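Local coordinates for oxysterol-binding protein homolog 3 (PDB 4IC4), which carries lipids in a hydrophobic pocket of its OSBP-related domain and transfers them between membranes through the cytosol, in transport coupled to phosphoinositides, at residues T29-I34 and D326-E331; Q73-T78 and C162-T167; P94-S99 and K261-A266; S104-Y109 and M215-E220; W382-K387 and S391-L396. All blocks are in the same frame, centred on the assembly; numbering follows the deposited sequence.

How the interactions relate
From the N terminus, the loop residues 29-34 meet helix 325-331 in interaction 1, closing a long loop that encloses interactions 2, 3 and 4. Interaction 2 sets helix 71-76 against strand 160-172, and interaction 3 sets helix 94-104 on strand 263-268. Interaction 4 is nested within interaction 3 and joins the turn after that helix to strand 214-225. Interaction 2 crosses both 3 and 4 along the chain and touches 4, where L74 and E77 pack on I108. These three tie N-terminal helices to the curled antiparallel strands. Interaction 5 follows in series, closing a short loop near the C terminus.

Interaction 1 (T29-I34 and D326-E331); sequences TRRNDI and DIRAYE
R31 and E331 bury most of the surface here, meeting head-on in a salt bridge between an N-terminal loop and the helix 325-331. The guanidinium grips the carboxylate end-on with two nitrogens: NH1 of R31 lies 2.8 Å from OE2 of E331, and NH2 of R31 lies 2.9 Å from OE1 of E331. Both oxygens sit near the guanidinium plane, yet the two flat groups are turned 65° apart, and the nitrogens therefore meet the oxygens from above the carboxylate plane. An arginine suits this loop because its chain, extended from CG to NE, spans the distance to the helix and still offers NE to the carbonyl O of A303. E331 sends CG off anti to the backbone N (chi1 176°) and stays extended beyond it, which carries its carboxylate out from the helix to meet R31.

R328 supplies a second positive charge. Its chain bends at chi2 and chi3, bringing NH1 of R328 to OE2 of E331, one helical turn further on, in a weak bond of 2.9 Å, while its NH2 bonds to the carbonyls of N306 and R322. NH1 of R31 and NH1 of R328 stand 4.1 Å apart, and the buried carboxylate between them probably offsets their mutual repulsion. Three residues thus form a salt-bridge network that ties the loop before helix 44-50 to helix 325-331, much later in the chain.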
# COMPACT_ATOMS: atom_id res chain seq x y z
N THR A 29 -0.68 -9.58 -20.80
CA THR A 29 0.75 -9.30 -20.82
C THR A 29 0.96 -7.97 -20.11
O THR A 29 0.32 -6.98 -20.46
CB THR A 29 1.28 -9.17 -22.26
OG1 THR A 29 1.00 -10.38 -22.98
CG2 THR A 29 2.78 -8.92 -22.26
N ARG A 30 1.83 -7.95 -19.11
CA ARG A 30 2.10 -6.72 -18.37
C ARG A 30 3.50 -6.22 -18.69
O ARG A 30 4.39 -7.01 -19.07
CB ARG A 30 1.91 -6.96 -16.87
CG ARG A 30 0.47 -7.33 -16.52
CD ARG A 30 0.28 -7.59 -15.03
NE ARG A 30 -1.07 -8.08 -14.76
CZ ARG A 30 -2.16 -7.33 -14.77
NH1 ARG A 30 -2.08 -6.03 -15.03
NH2 ARG A 30 -3.35 -7.88 -14.55
N ARG A 31 3.71 -4.92 -18.55
CA ARG A 31 5.01 -4.34 -18.87
C ARG A 31 6.16 -4.79 -17.98
O ARG A 31 7.29 -4.93 -18.46
CB ARG A 31 4.92 -2.80 -18.89
CG ARG A 31 4.45 -2.15 -17.60
CD ARG A 31 4.15 -0.67 -17.83
NE ARG A 31 3.89 0.02 -16.57
CZ ARG A 31 3.64 1.33 -16.47
NH1 ARG A 31 3.60 2.09 -17.56
NH2 ARG A 31 3.46 1.87 -15.28
N ASN A 32 5.89 -5.02 -16.70
CA ASN A 32 6.91 -5.48 -15.76
C ASN A 32 8.14 -4.58 -15.78
O ASN A 32 9.26 -5.03 -15.51
CB ASN A 32 7.33 -6.91 -16.09
CG ASN A 32 6.18 -7.89 -16.00
OD1 ASN A 32 5.50 -7.96 -14.98
ND2 ASN A 32 5.97 -8.66 -17.06
N ASP A 33 7.93 -3.31 -16.09
CA ASP A 33 9.04 -2.37 -16.18
C ASP A 33 8.49 -0.96 -16.33
O ASP A 33 7.31 -0.77 -16.65
CB ASP A 33 9.90 -2.75 -17.40
CG ASP A 33 11.18 -1.94 -17.49
OD1 ASP A 33 11.83 -1.70 -16.45
OD2 ASP A 33 11.56 -1.56 -18.62
N ILE A 34 9.34 0.03 -16.08
CA ILE A 34 8.98 1.43 -16.21
C ILE A 34 10.18 2.21 -16.72
O ILE A 34 11.31 1.74 -16.63
CB ILE A 34 8.58 2.09 -14.86
CG1 ILE A 34 9.68 1.86 -13.82
CG2 ILE A 34 7.22 1.58 -14.42
CD1 ILE A 34 9.60 2.79 -12.64
N ASP A 326 -0.54 14.16 -14.26
CA ASP A 326 0.75 14.48 -13.66
C ASP A 326 1.55 13.21 -13.42
O ASP A 326 2.75 13.16 -13.71
CB ASP A 326 0.56 15.30 -12.37
CG ASP A 326 -0.42 14.67 -11.39
OD1 ASP A 326 -1.17 13.73 -11.73
OD2 ASP A 326 -0.46 15.16 -10.24
N ILE A 327 0.90 12.18 -12.91
CA ILE A 327 1.59 10.92 -12.66
C ILE A 327 2.06 10.32 -13.99
O ILE A 327 3.19 9.83 -14.08
CB ILE A 327 0.67 9.89 -11.95
CG1 ILE A 327 0.21 10.45 -10.60
CG2 ILE A 327 1.42 8.57 -11.78
CD1 ILE A 327 -0.59 9.46 -9.75
N ARG A 328 1.21 10.39 -15.01
CA ARG A 328 1.56 9.83 -16.32
C ARG A 328 2.72 10.57 -16.97
O ARG A 328 3.66 9.95 -17.47
CB ARG A 328 0.35 9.85 -17.25
CG ARG A 328 0.60 9.17 -18.60
CD ARG A 328 0.87 7.69 -18.42
NE ARG A 328 -0.28 7.02 -17.80
CZ ARG A 328 -0.26 5.79 -17.30
NH1 ARG A 328 0.85 5.07 -17.34
NH2 ARG A 328 -1.35 5.28 -16.76
N ALA A 329 2.66 11.90 -16.97
CA ALA A 329 3.72 12.70 -17.57
C ALA A 329 5.04 12.44 -16.85
O ALA A 329 6.09 12.32 -17.49
CB ALA A 329 3.36 14.18 -17.51
N TYR A 330 4.98 12.35 -15.53
CA TYR A 330 6.17 12.11 -14.71
C TYR A 330 6.74 10.73 -15.01
O TYR A 330 7.96 10.56 -15.14
CB TYR A 330 5.80 12.19 -13.22
CG TYR A 330 6.98 12.17 -12.28
CD1 TYR A 330 7.94 13.19 -12.31
CD2 TYR A 330 7.12 11.16 -11.33
CE1 TYR A 330 9.00 13.20 -11.41
CE2 TYR A 330 8.18 11.16 -10.42
CZ TYR A 330 9.12 12.19 -10.47
OH TYR A 330 10.15 12.20 -9.56
N GLU A 331 5.86 9.74 -15.14
CA GLU A 331 6.29 8.38 -15.43
C GLU A 331 7.04 8.35 -16.76
O GLU A 331 8.06 7.68 -16.89
CB GLU A 331 5.07 7.45 -15.52
CG GLU A 331 5.39 6.02 -15.93
CD GLU A 331 4.16 5.16 -16.11
OE1 GLU A 331 3.54 4.76 -15.10
OE2 GLU A 331 3.79 4.89 -17.28

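Interaction 2 (Q73-T78 and C162-T167); sequences QLISET and CSYTVT
I75 packs on Y164 and V166 where helix 71-76 lies against strand 160-172 of the beta barrel of the OSBP-related domain. This is a buried helix-on-strand contact, and I75 is the residue that carries it from the helix. A branched isoleucine suits the place because its two arms reach different partners. With CG2 anti to the backbone N (chi1 -63°, measured to CG1), that methyl comes to the edge of the Y164 ring, 4.0 Å from its CE2, the two side chains crossing at about a right angle. The other arm ends in CD1, which slides past V166, 3.7 Å from its CG1. On the strand, V166 also lays its CB against one face of the Y164 ring, giving the ring a neighbour within its own strand.

Further along, T78 turns its hydroxyl back to the helix. The backbone N of T78 reaches the carbonyl O of I75, and OG1 of T78 donates to the same oxygen at 2.8 Å, in the carbonyl plane and on a lone pair.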
# COMPACT_ATOMS: atom_id res chain seq x y z
N GLN A 73 -2.22 3.40 -5.00
CA GLN A 73 -1.45 2.35 -5.66
C GLN A 73 -0.40 1.77 -4.71
O GLN A 73 -0.19 0.56 -4.67
CB GLN A 73 -0.81 2.91 -6.95
CG GLN A 73 -1.88 3.24 -8.00
CD GLN A 73 -1.35 3.99 -9.21
OE1 GLN A 73 -0.69 5.02 -9.08
NE2 GLN A 73 -1.65 3.47 -10.40
N LEU A 74 0.25 2.63 -3.92
CA LEU A 74 1.24 2.16 -2.96
C LEU A 74 0.63 1.18 -1.97
O LEU A 74 1.17 0.09 -1.74
CB LEU A 74 1.83 3.34 -2.17
CG LEU A 74 2.66 2.90 -0.96
CD1 LEU A 74 3.93 2.21 -1.43
CD2 LEU A 74 3.01 4.10 -0.09
N ILE A 75 -0.49 1.55 -1.37
CA ILE A 75 -1.12 0.67 -0.40
C ILE A 75 -1.61 -0.63 -1.04
O ILE A 75 -1.69 -1.67 -0.38
CB ILE A 75 -2.24 1.40 0.35
CG1 ILE A 75 -1.63 2.57 1.12
CG2 ILE A 75 -2.96 0.44 1.30
CD1 ILE A 75 -2.65 3.43 1.85
N SER A 76 -1.92 -0.59 -2.33
CA SER A 76 -2.36 -1.79 -3.04
C SER A 76 -1.24 -2.83 -3.10
O SER A 76 -1.49 -4.01 -3.34
CB SER A 76 -2.81 -1.46 -4.46
OG SER A 76 -4.00 -0.69 -4.44
N GLU A 77 0.00 -2.38 -2.90
CA GLU A 77 1.13 -3.31 -2.92
C GLU A 77 1.07 -4.23 -1.71
O GLU A 77 1.80 -5.23 -1.63
CB GLU A 77 2.46 -2.53 -2.94
CG GLU A 77 2.65 -1.76 -4.24
CD GLU A 77 3.96 -1.01 -4.32
OE1 GLU A 77 5.03 -1.66 -4.43
OE2 GLU A 77 3.92 0.23 -4.25
N THR A 78 0.18 -3.90 -0.77
CA THR A 78 -0.03 -4.74 0.40
C THR A 78 -0.47 -6.12 -0.10
O THR A 78 -0.30 -7.13 0.59
CB THR A 78 -1.15 -4.15 1.30
OG1 THR A 78 -0.67 -2.96 1.94
CG2 THR A 78 -1.58 -5.16 2.37
N CYS A 162 -10.76 -8.71 2.06
CA CYS A 162 -10.08 -7.86 3.02
C CYS A 162 -10.55 -6.42 2.90
O CYS A 162 -10.70 -5.90 1.80
CB CYS A 162 -8.57 -7.94 2.79
SG CYS A 162 -7.57 -7.25 4.12
N SER A 163 -10.80 -5.79 4.05
CA SER A 163 -11.23 -4.40 4.10
C SER A 163 -10.17 -3.63 4.88
O SER A 163 -9.52 -4.17 5.78
CB SER A 163 -12.59 -4.30 4.78
OG SER A 163 -12.52 -4.80 6.11
N TYR A 164 -10.01 -2.35 4.55
CA TYR A 164 -9.00 -1.54 5.19
C TYR A 164 -9.34 -0.06 5.06
O TYR A 164 -9.61 0.42 3.97
CB TYR A 164 -7.65 -1.83 4.52
CG TYR A 164 -6.38 -1.28 5.16
CD1 TYR A 164 -6.26 -1.13 6.55
CD2 TYR A 164 -5.25 -1.05 4.37
CE1 TYR A 164 -5.04 -0.78 7.13
CE2 TYR A 164 -4.03 -0.70 4.94
CZ TYR A 164 -3.92 -0.57 6.31
OH TYR A 164 -2.69 -0.28 6.85
N THR A 165 -9.38 0.64 6.19
CA THR A 165 -9.63 2.07 6.22
C THR A 165 -8.35 2.58 6.86
O THR A 165 -8.07 2.28 8.02
CB THR A 165 -10.85 2.43 7.09
OG1 THR A 165 -12.04 1.89 6.48
CG2 THR A 165 -10.99 3.93 7.20
N VAL A 166 -7.57 3.35 6.11
CA VAL A 166 -6.29 3.79 6.62
C VAL A 166 -5.92 5.25 6.45
O VAL A 166 -6.26 5.90 5.46
CB VAL A 166 -5.19 2.92 5.99
CG1 VAL A 166 -5.21 3.11 4.47
CG2 VAL A 166 -3.84 3.29 6.54
N THR A 167 -5.19 5.76 7.44
CA THR A 167 -4.70 7.12 7.44
C THR A 167 -3.20 7.06 7.72
O THR A 167 -2.80 6.70 8.83
CB THR A 167 -5.36 7.98 8.54
OG1 THR A 167 -6.73 8.20 8.21
CG2 THR A 167 -4.65 9.33 8.67

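Interaction 3 (P94-S99 and K261-A266); sequences PITFVS and KKETLA
Plain packing of a helix on a strand joins T96 near the start of helix 94-104 to E263 and L265 of strand 263-268, toward the edge of the domain and away from the residues that bind phosphatidylinositol 4-phosphate. CB of T96 points toward the strand, and its methyl CG2 lies 3.4 Å from OE1 of E263. This is a van der Waals approach of a methyl to a carboxylate oxygen, the side chains crossing obliquely. The threonine is two-sided: CG2 looks to the strand, while OG1 is held between the backbone N and the carbonyl carbon (chi1 56°). A small branched residue can thus bond its hydroxyl back to the carbonyl O of D93 and still present a methyl to the strand.

E263 extends beyond CG, which carries its carboxylate across to the helix. Two residues on, L265 brings CD1 to 4.0 Å from the backbone O of T96, its branched apolar end resting on the helix backbone. On the same helix, S99 N and S99 OG reach the carbonyl O of I95 from opposite faces of its plane, with OG 2.7 Å away. Helix 94-104 thus packs against barrel strand 263-268, which backbone bonds of E263 to I252 and of L265 to V250 hold beside strand 247-253.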
# COMPACT_ATOMS: atom_id res chain seq x y z
N PRO A 94 -3.55 -21.61 9.39
CA PRO A 94 -3.69 -20.37 8.61
C PRO A 94 -2.97 -19.12 9.10
O PRO A 94 -2.46 -18.35 8.29
CB PRO A 94 -5.20 -20.18 8.54
CG PRO A 94 -5.68 -20.81 9.82
CD PRO A 94 -4.86 -22.07 9.86
N ILE A 95 -2.93 -18.90 10.41
CA ILE A 95 -2.28 -17.69 10.90
C ILE A 95 -0.80 -17.61 10.53
O ILE A 95 -0.22 -16.53 10.51
CB ILE A 95 -2.46 -17.51 12.44
CG1 ILE A 95 -2.27 -16.04 12.81
CG2 ILE A 95 -1.46 -18.37 13.19
CD1 ILE A 95 -2.74 -15.68 14.21
N THR A 96 -0.18 -18.75 10.23
CA THR A 96 1.23 -18.74 9.85
C THR A 96 1.36 -18.00 8.52
O THR A 96 2.26 -17.18 8.34
CB THR A 96 1.80 -20.16 9.69
OG1 THR A 96 1.02 -20.89 8.73
CG2 THR A 96 1.79 -20.90 11.01
N PHE A 97 0.46 -18.30 7.59
CA PHE A 97 0.50 -17.67 6.28
C PHE A 97 -0.06 -16.25 6.30
O PHE A 97 0.38 -15.39 5.54
CB PHE A 97 -0.22 -18.55 5.26
CG PHE A 97 0.42 -19.90 5.10
CD1 PHE A 97 0.08 -20.96 5.92
CD2 PHE A 97 1.45 -20.07 4.18
CE1 PHE A 97 0.75 -22.17 5.85
CE2 PHE A 97 2.13 -21.29 4.09
CZ PHE A 97 1.78 -22.34 4.93
N VAL A 98 -1.04 -16.01 7.17
CA VAL A 98 -1.59 -14.67 7.28
C VAL A 98 -0.48 -13.77 7.85
O VAL A 98 -0.34 -12.62 7.44
CB VAL A 98 -2.82 -14.63 8.22
CG1 VAL A 98 -3.28 -13.20 8.44
CG2 VAL A 98 -3.95 -15.44 7.61
N SER A 99 0.31 -14.31 8.77
CA SER A 99 1.41 -13.55 9.35
C SER A 99 2.44 -13.21 8.27
O SER A 99 2.94 -12.09 8.20
CB SER A 99 2.08 -14.34 10.47
OG SER A 99 1.18 -14.53 11.55
N LYS A 261 -0.77 -26.29 17.64
CA LYS A 261 0.35 -26.13 18.57
C LYS A 261 1.17 -24.87 18.34
O LYS A 261 1.04 -24.20 17.31
CB LYS A 261 1.27 -27.35 18.48
CG LYS A 261 0.62 -28.68 18.88
CD LYS A 261 0.76 -28.99 20.38
CE LYS A 261 0.11 -27.95 21.28
NZ LYS A 261 0.88 -26.68 21.36
N LYS A 262 2.01 -24.54 19.32
CA LYS A 262 2.86 -23.36 19.24
C LYS A 262 3.95 -23.55 18.19
O LYS A 262 4.56 -24.62 18.10
CB LYS A 262 3.50 -23.07 20.60
CG LYS A 262 2.50 -22.70 21.68
CD LYS A 262 3.20 -22.38 22.99
CE LYS A 262 2.20 -21.99 24.06
NZ LYS A 262 2.86 -21.64 25.35
N GLU A 263 4.19 -22.51 17.40
CA GLU A 263 5.19 -22.56 16.35
C GLU A 263 5.95 -21.25 16.30
O GLU A 263 5.48 -20.22 16.81
CB GLU A 263 4.52 -22.81 15.00
CG GLU A 263 3.68 -24.07 14.94
CD GLU A 263 2.87 -24.18 13.66
OE1 GLU A 263 1.99 -23.32 13.44
OE2 GLU A 263 3.11 -25.12 12.88
N THR A 264 7.13 -21.28 15.69
CA THR A 264 7.94 -20.08 15.56
C THR A 264 8.44 -19.96 14.13
O THR A 264 8.76 -20.95 13.48
CB THR A 264 9.15 -20.12 16.52
OG1 THR A 264 8.68 -20.14 17.88
CG2 THR A 264 10.02 -18.90 16.32
N LEU A 265 8.47 -18.73 13.64
CA LEU A 265 8.92 -18.45 12.28
C LEU A 265 10.06 -17.44 12.36
O LEU A 265 10.15 -16.67 13.32
CB LEU A 265 7.78 -17.86 11.44
CG LEU A 265 6.39 -18.49 11.55
CD1 LEU A 265 5.43 -17.70 10.65
CD2 LEU A 265 6.42 -19.95 11.14
N ALA A 266 10.92 -17.43 11.35
CA ALA A 266 12.03 -16.50 11.33
C ALA A 266 12.47 -16.20 9.91
O ALA A 266 12.34 -17.04 9.02
CB ALA A 266 13.21 -17.05 12.13

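Interaction 4 (S104-Y109 and M215-E220); sequences SFLSIY and MEPVNE
Chi1 of -61° at Y109 and -74° at M215 sets each side chain's CG anti to its carbonyl carbon, and a bend at chi3 of M215 (63°) then lays the thioether over the ring. The result is a Met-aromatic contact between the turn after helix 94-104 and strand 214-225. SD of M215 stands 4.0 Å from the centroid of the Y109 ring, and CE of M215 lies at the same distance, close to the ring normal, in a CH-pi contact. A flexible, polarisable methionine suits a flat aromatic surface, to which sulfur and methyl can both fit. CG1 of I108 covers the opposite face, and the ring lies between an isoleucine methylene and the methionine thioether.

Replacing Y109 by an alanine would probably leave the M215 thioether without its aromatic partner and open a gap between I108 and the strand. Nearby, CD1 of L106 packs on the P217 ring, 3.8 Å from its CB, an apolar pair that F235 of the adjoining strand also touches. The Y109 side chain is about 8 Å from that of K118, which binds phosphatidylinositol 4-phosphate. A water completes the join, donating to the backbone O of Y109 at 2.8 Å and accepting from the backbone N of M215 at 2.9 Å.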
# COMPACT_ATOMS: atom_id res chain seq x y z
N SER A 104 4.94 -9.30 4.57
CA SER A 104 5.42 -9.21 3.19
C SER A 104 5.49 -7.84 2.54
O SER A 104 6.41 -7.58 1.76
CB SER A 104 4.63 -10.16 2.28
OG SER A 104 3.29 -9.75 2.14
N PHE A 105 4.53 -6.96 2.84
CA PHE A 105 4.53 -5.65 2.20
C PHE A 105 5.81 -4.85 2.46
O PHE A 105 6.18 -4.00 1.65
CB PHE A 105 3.32 -4.83 2.65
CG PHE A 105 3.52 -4.12 3.95
CD1 PHE A 105 3.47 -4.81 5.15
CD2 PHE A 105 3.80 -2.76 3.97
CE1 PHE A 105 3.70 -4.16 6.36
CE2 PHE A 105 4.04 -2.09 5.17
CZ PHE A 105 3.98 -2.79 6.37
N LEU A 106 6.48 -5.12 3.58
CA LEU A 106 7.71 -4.40 3.91
C LEU A 106 8.79 -4.59 2.86
O LEU A 106 9.64 -3.72 2.67
CB LEU A 106 8.25 -4.86 5.26
CG LEU A 106 7.43 -4.49 6.49
CD1 LEU A 106 7.96 -5.27 7.70
CD2 LEU A 106 7.52 -2.99 6.73
N SER A 107 8.75 -5.73 2.17
CA SER A 107 9.75 -6.07 1.16
C SER A 107 9.91 -5.08 0.01
O SER A 107 10.93 -5.11 -0.68
CB SER A 107 9.48 -7.46 0.59
OG SER A 107 8.25 -7.50 -0.12
N ILE A 108 8.93 -4.22 -0.21
CA ILE A 108 9.06 -3.27 -1.32
C ILE A 108 10.15 -2.24 -1.04
O ILE A 108 10.58 -1.52 -1.94
CB ILE A 108 7.73 -2.51 -1.63
CG1 ILE A 108 7.30 -1.65 -0.44
CG2 ILE A 108 6.65 -3.51 -2.01
CD1 ILE A 108 6.11 -0.75 -0.74
N TYR A 109 10.62 -2.19 0.20
CA TYR A 109 11.67 -1.25 0.58
C TYR A 109 13.04 -1.91 0.67
O TYR A 109 13.98 -1.32 1.20
CB TYR A 109 11.32 -0.60 1.92
CG TYR A 109 10.02 0.17 1.87
CD1 TYR A 109 9.88 1.29 1.06
CD2 TYR A 109 8.91 -0.24 2.62
CE1 TYR A 109 8.68 1.98 0.97
CE2 TYR A 109 7.70 0.45 2.55
CZ TYR A 109 7.59 1.56 1.72
OH TYR A 109 6.41 2.24 1.61
N MET A 215 14.75 2.59 5.01
CA MET A 215 13.67 2.34 5.94
C MET A 215 13.80 0.97 6.58
O MET A 215 14.35 0.05 5.98
CB MET A 215 12.32 2.44 5.24
CG MET A 215 11.89 3.85 4.91
SD MET A 215 10.39 3.88 3.91
CE MET A 215 9.21 3.13 5.04
N GLU A 216 13.29 0.85 7.79
CA GLU A 216 13.32 -0.42 8.50
C GLU A 216 12.17 -0.47 9.50
O GLU A 216 11.77 0.55 10.07
CB GLU A 216 14.66 -0.60 9.24
CG GLU A 216 14.83 0.28 10.47
CD GLU A 216 16.19 0.12 11.13
OE1 GLU A 216 16.33 0.53 12.30
OE2 GLU A 216 17.12 -0.41 10.47
N PRO A 217 11.59 -1.66 9.70
CA PRO A 217 10.48 -1.80 10.65
C PRO A 217 11.05 -1.78 12.06
O PRO A 217 12.22 -2.11 12.27
CB PRO A 217 9.88 -3.16 10.28
CG PRO A 217 11.08 -3.93 9.86
CD PRO A 217 11.84 -2.94 9.01
N VAL A 218 10.23 -1.39 13.03
CA VAL A 218 10.67 -1.34 14.42
C VAL A 218 9.61 -1.89 15.36
O VAL A 218 8.46 -2.10 14.97
CB VAL A 218 11.00 0.11 14.86
CG1 VAL A 218 12.17 0.64 14.06
CG2 VAL A 218 9.78 1.00 14.67
N ASN A 219 10.02 -2.14 16.60
CA ASN A 219 9.12 -2.66 17.62
C ASN A 219 8.51 -4.00 17.23
O ASN A 219 9.19 -4.89 16.73
CB ASN A 219 8.03 -1.63 17.91
CG ASN A 219 8.58 -0.36 18.55
OD1 ASN A 219 7.89 0.66 18.62
ND2 ASN A 219 9.81 -0.43 19.03
N GLU A 220 7.20 -4.14 17.45
CA GLU A 220 6.51 -5.38 17.16
C GLU A 220 5.04 -5.12 16.84
O GLU A 220 4.57 -3.99 16.93
CB GLU A 220 6.58 -6.29 18.39
CG GLU A 220 5.81 -5.74 19.58
CD GLU A 220 6.53 -5.93 20.90
OE1 GLU A 220 6.81 -7.09 21.28
OE2 GLU A 220 6.83 -4.92 21.56
O HOH W 1 14.98 0.18 3.33

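Interaction 5 (W382-K387 and S391-L396); sequences WERRKK and SDISQL
R384 and D392 approach from opposite directions and meet with their flat groups nearly coplanar, the guanidinium and carboxylate planes only 9° apart. Each oxygen uses its syn lone pair: NH2 of R384 reaches OD1 of D392 at 2.8 Å with a nearly straight N-H...O angle of 176°, and NH1 of R384 reaches OD2 of D392 at 2.9 Å. This is the classic end-on, two-pronged salt bridge. Arginine suits the place because NE and NH2 also serve the backbone, NE bonding the carbonyl O of K379 and NH2 that of D389. CD1 of I393 lies over one face of the guanidinium, 4.1 Å from NH2 of R384. A methionine in place of R384 would probably leave the D392 carboxylate without its countercharge and the loop around D392 less firmly held to helix 381-386.

The bridge pins the loop after helix 381-386 back onto that helix, with Y363 touching both R384 and I393. On the same helix, W382 and R385 pack on I131 of strand 127-132.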
# COMPACT_ATOMS: atom_id res chain seq x y z
N TRP A 382 -18.24 -2.34 -8.71
CA TRP A 382 -18.20 -3.46 -9.64
C TRP A 382 -19.46 -3.62 -10.48
O TRP A 382 -19.38 -4.09 -11.61
CB TRP A 382 -17.84 -4.75 -8.90
CG TRP A 382 -16.49 -4.65 -8.24
CD1 TRP A 382 -16.22 -4.65 -6.90
CD2 TRP A 382 -15.22 -4.47 -8.90
NE1 TRP A 382 -14.88 -4.48 -6.68
CE2 TRP A 382 -14.24 -4.36 -7.89
CE3 TRP A 382 -14.83 -4.39 -10.24
CZ2 TRP A 382 -12.88 -4.18 -8.18
CZ3 TRP A 382 -13.47 -4.21 -10.53
CH2 TRP A 382 -12.52 -4.10 -9.50
N GLU A 383 -20.61 -3.24 -9.94
CA GLU A 383 -21.84 -3.33 -10.73
C GLU A 383 -21.83 -2.24 -11.81
O GLU A 383 -22.20 -2.50 -12.96
CB GLU A 383 -23.08 -3.21 -9.84
CG GLU A 383 -23.40 -4.49 -9.08
CD GLU A 383 -23.56 -5.69 -10.01
OE1 GLU A 383 -24.40 -5.63 -10.93
OE2 GLU A 383 -22.84 -6.69 -9.82
N ARG A 384 -21.42 -1.03 -11.44
CA ARG A 384 -21.35 0.08 -12.39
C ARG A 384 -20.38 -0.25 -13.53
O ARG A 384 -20.66 -0.01 -14.70
CB ARG A 384 -20.83 1.35 -11.70
CG ARG A 384 -21.81 2.09 -10.80
CD ARG A 384 -21.01 3.06 -9.92
NE ARG A 384 -21.81 4.00 -9.14
CZ ARG A 384 -22.26 5.17 -9.59
NH1 ARG A 384 -22.97 5.96 -8.80
NH2 ARG A 384 -22.02 5.55 -10.84
N ARG A 385 -19.23 -0.80 -13.17
CA ARG A 385 -18.19 -1.13 -14.14
C ARG A 385 -18.70 -2.03 -15.27
O ARG A 385 -18.30 -1.88 -16.42
CB ARG A 385 -17.02 -1.81 -13.43
CG ARG A 385 -15.73 -1.87 -14.23
CD ARG A 385 -14.66 -2.60 -13.43
NE ARG A 385 -13.33 -2.52 -14.01
CZ ARG A 385 -12.92 -3.19 -15.08
NH1 ARG A 385 -13.75 -4.01 -15.72
NH2 ARG A 385 -11.67 -3.06 -15.50
N LYS A 386 -19.58 -2.96 -14.92
CA LYS A 386 -20.14 -3.90 -15.89
C LYS A 386 -20.88 -3.20 -17.03
O LYS A 386 -20.95 -3.71 -18.14
CB LYS A 386 -21.07 -4.86 -15.17
CG LYS A 386 -21.24 -6.22 -15.83
CD LYS A 386 -21.88 -7.20 -14.85
CE LYS A 386 -21.08 -7.29 -13.56
NZ LYS A 386 -21.69 -8.23 -12.56
N LYS A 387 -21.42 -2.01 -16.75
CA LYS A 387 -22.17 -1.27 -17.76
C LYS A 387 -21.65 0.14 -18.02
O LYS A 387 -22.38 0.97 -18.57
CB LYS A 387 -23.64 -1.20 -17.35
CG LYS A 387 -24.31 -2.56 -17.17
CD LYS A 387 -25.76 -2.41 -16.72
CE LYS A 387 -25.87 -1.72 -15.37
NZ LYS A 387 -27.29 -1.53 -14.96
N SER A 391 -21.91 8.08 -15.58
CA SER A 391 -22.44 9.39 -15.97
C SER A 391 -22.54 10.43 -14.85
O SER A 391 -22.51 11.63 -15.11
CB SER A 391 -23.81 9.23 -16.62
OG SER A 391 -23.71 8.48 -17.82
N ASP A 392 -22.65 9.96 -13.61
CA ASP A 392 -22.76 10.86 -12.46
C ASP A 392 -21.43 11.11 -11.77
O ASP A 392 -21.37 11.73 -10.71
CB ASP A 392 -23.77 10.28 -11.46
CG ASP A 392 -23.36 8.91 -10.95
OD1 ASP A 392 -22.87 8.09 -11.75
OD2 ASP A 392 -23.55 8.65 -9.74
N ILE A 393 -20.35 10.62 -12.38
CA ILE A 393 -19.01 10.80 -11.83
C ILE A 393 -18.35 11.99 -12.51
O ILE A 393 -18.15 11.99 -13.73
CB ILE A 393 -18.15 9.54 -12.08
CG1 ILE A 393 -18.84 8.31 -11.49
CG2 ILE A 393 -16.76 9.74 -11.48
CD1 ILE A 393 -19.11 8.38 -10.00
N SER A 394 -18.02 13.01 -11.72
CA SER A 394 -17.39 14.21 -12.27
C SER A 394 -15.92 14.01 -12.58
O SER A 394 -15.27 13.08 -12.09
CB SER A 394 -17.54 15.36 -11.28
OG SER A 394 -16.80 15.10 -10.10
N GLN A 395 -15.39 14.90 -13.41
CA GLN A 395 -13.98 14.87 -13.79
C GLN A 395 -13.22 15.70 -12.76
O GLN A 395 -13.49 16.89 -12.59
CB GLN A 395 -13.80 15.47 -15.18
CG GLN A 395 -14.49 14.69 -16.29
CD GLN A 395 -13.77 13.40 -16.64
OE1 GLN A 395 -14.34 12.52 -17.28
NE2 GLN A 395 -12.51 13.29 -16.23
N LEU A 396 -12.28 15.08 -12.06
CA LEU A 396 -11.50 15.79 -11.06
C LEU A 396 -10.45 16.69 -11.71
O LEU A 396 -9.93 17.62 -11.08
CB LEU A 396 -10.83 14.79 -10.11
CG LEU A 396 -11.78 13.85 -9.36
CD1 LEU A 396 -10.98 12.82 -8.58
CD2 LEU A 396 -12.68 14.67 -8.43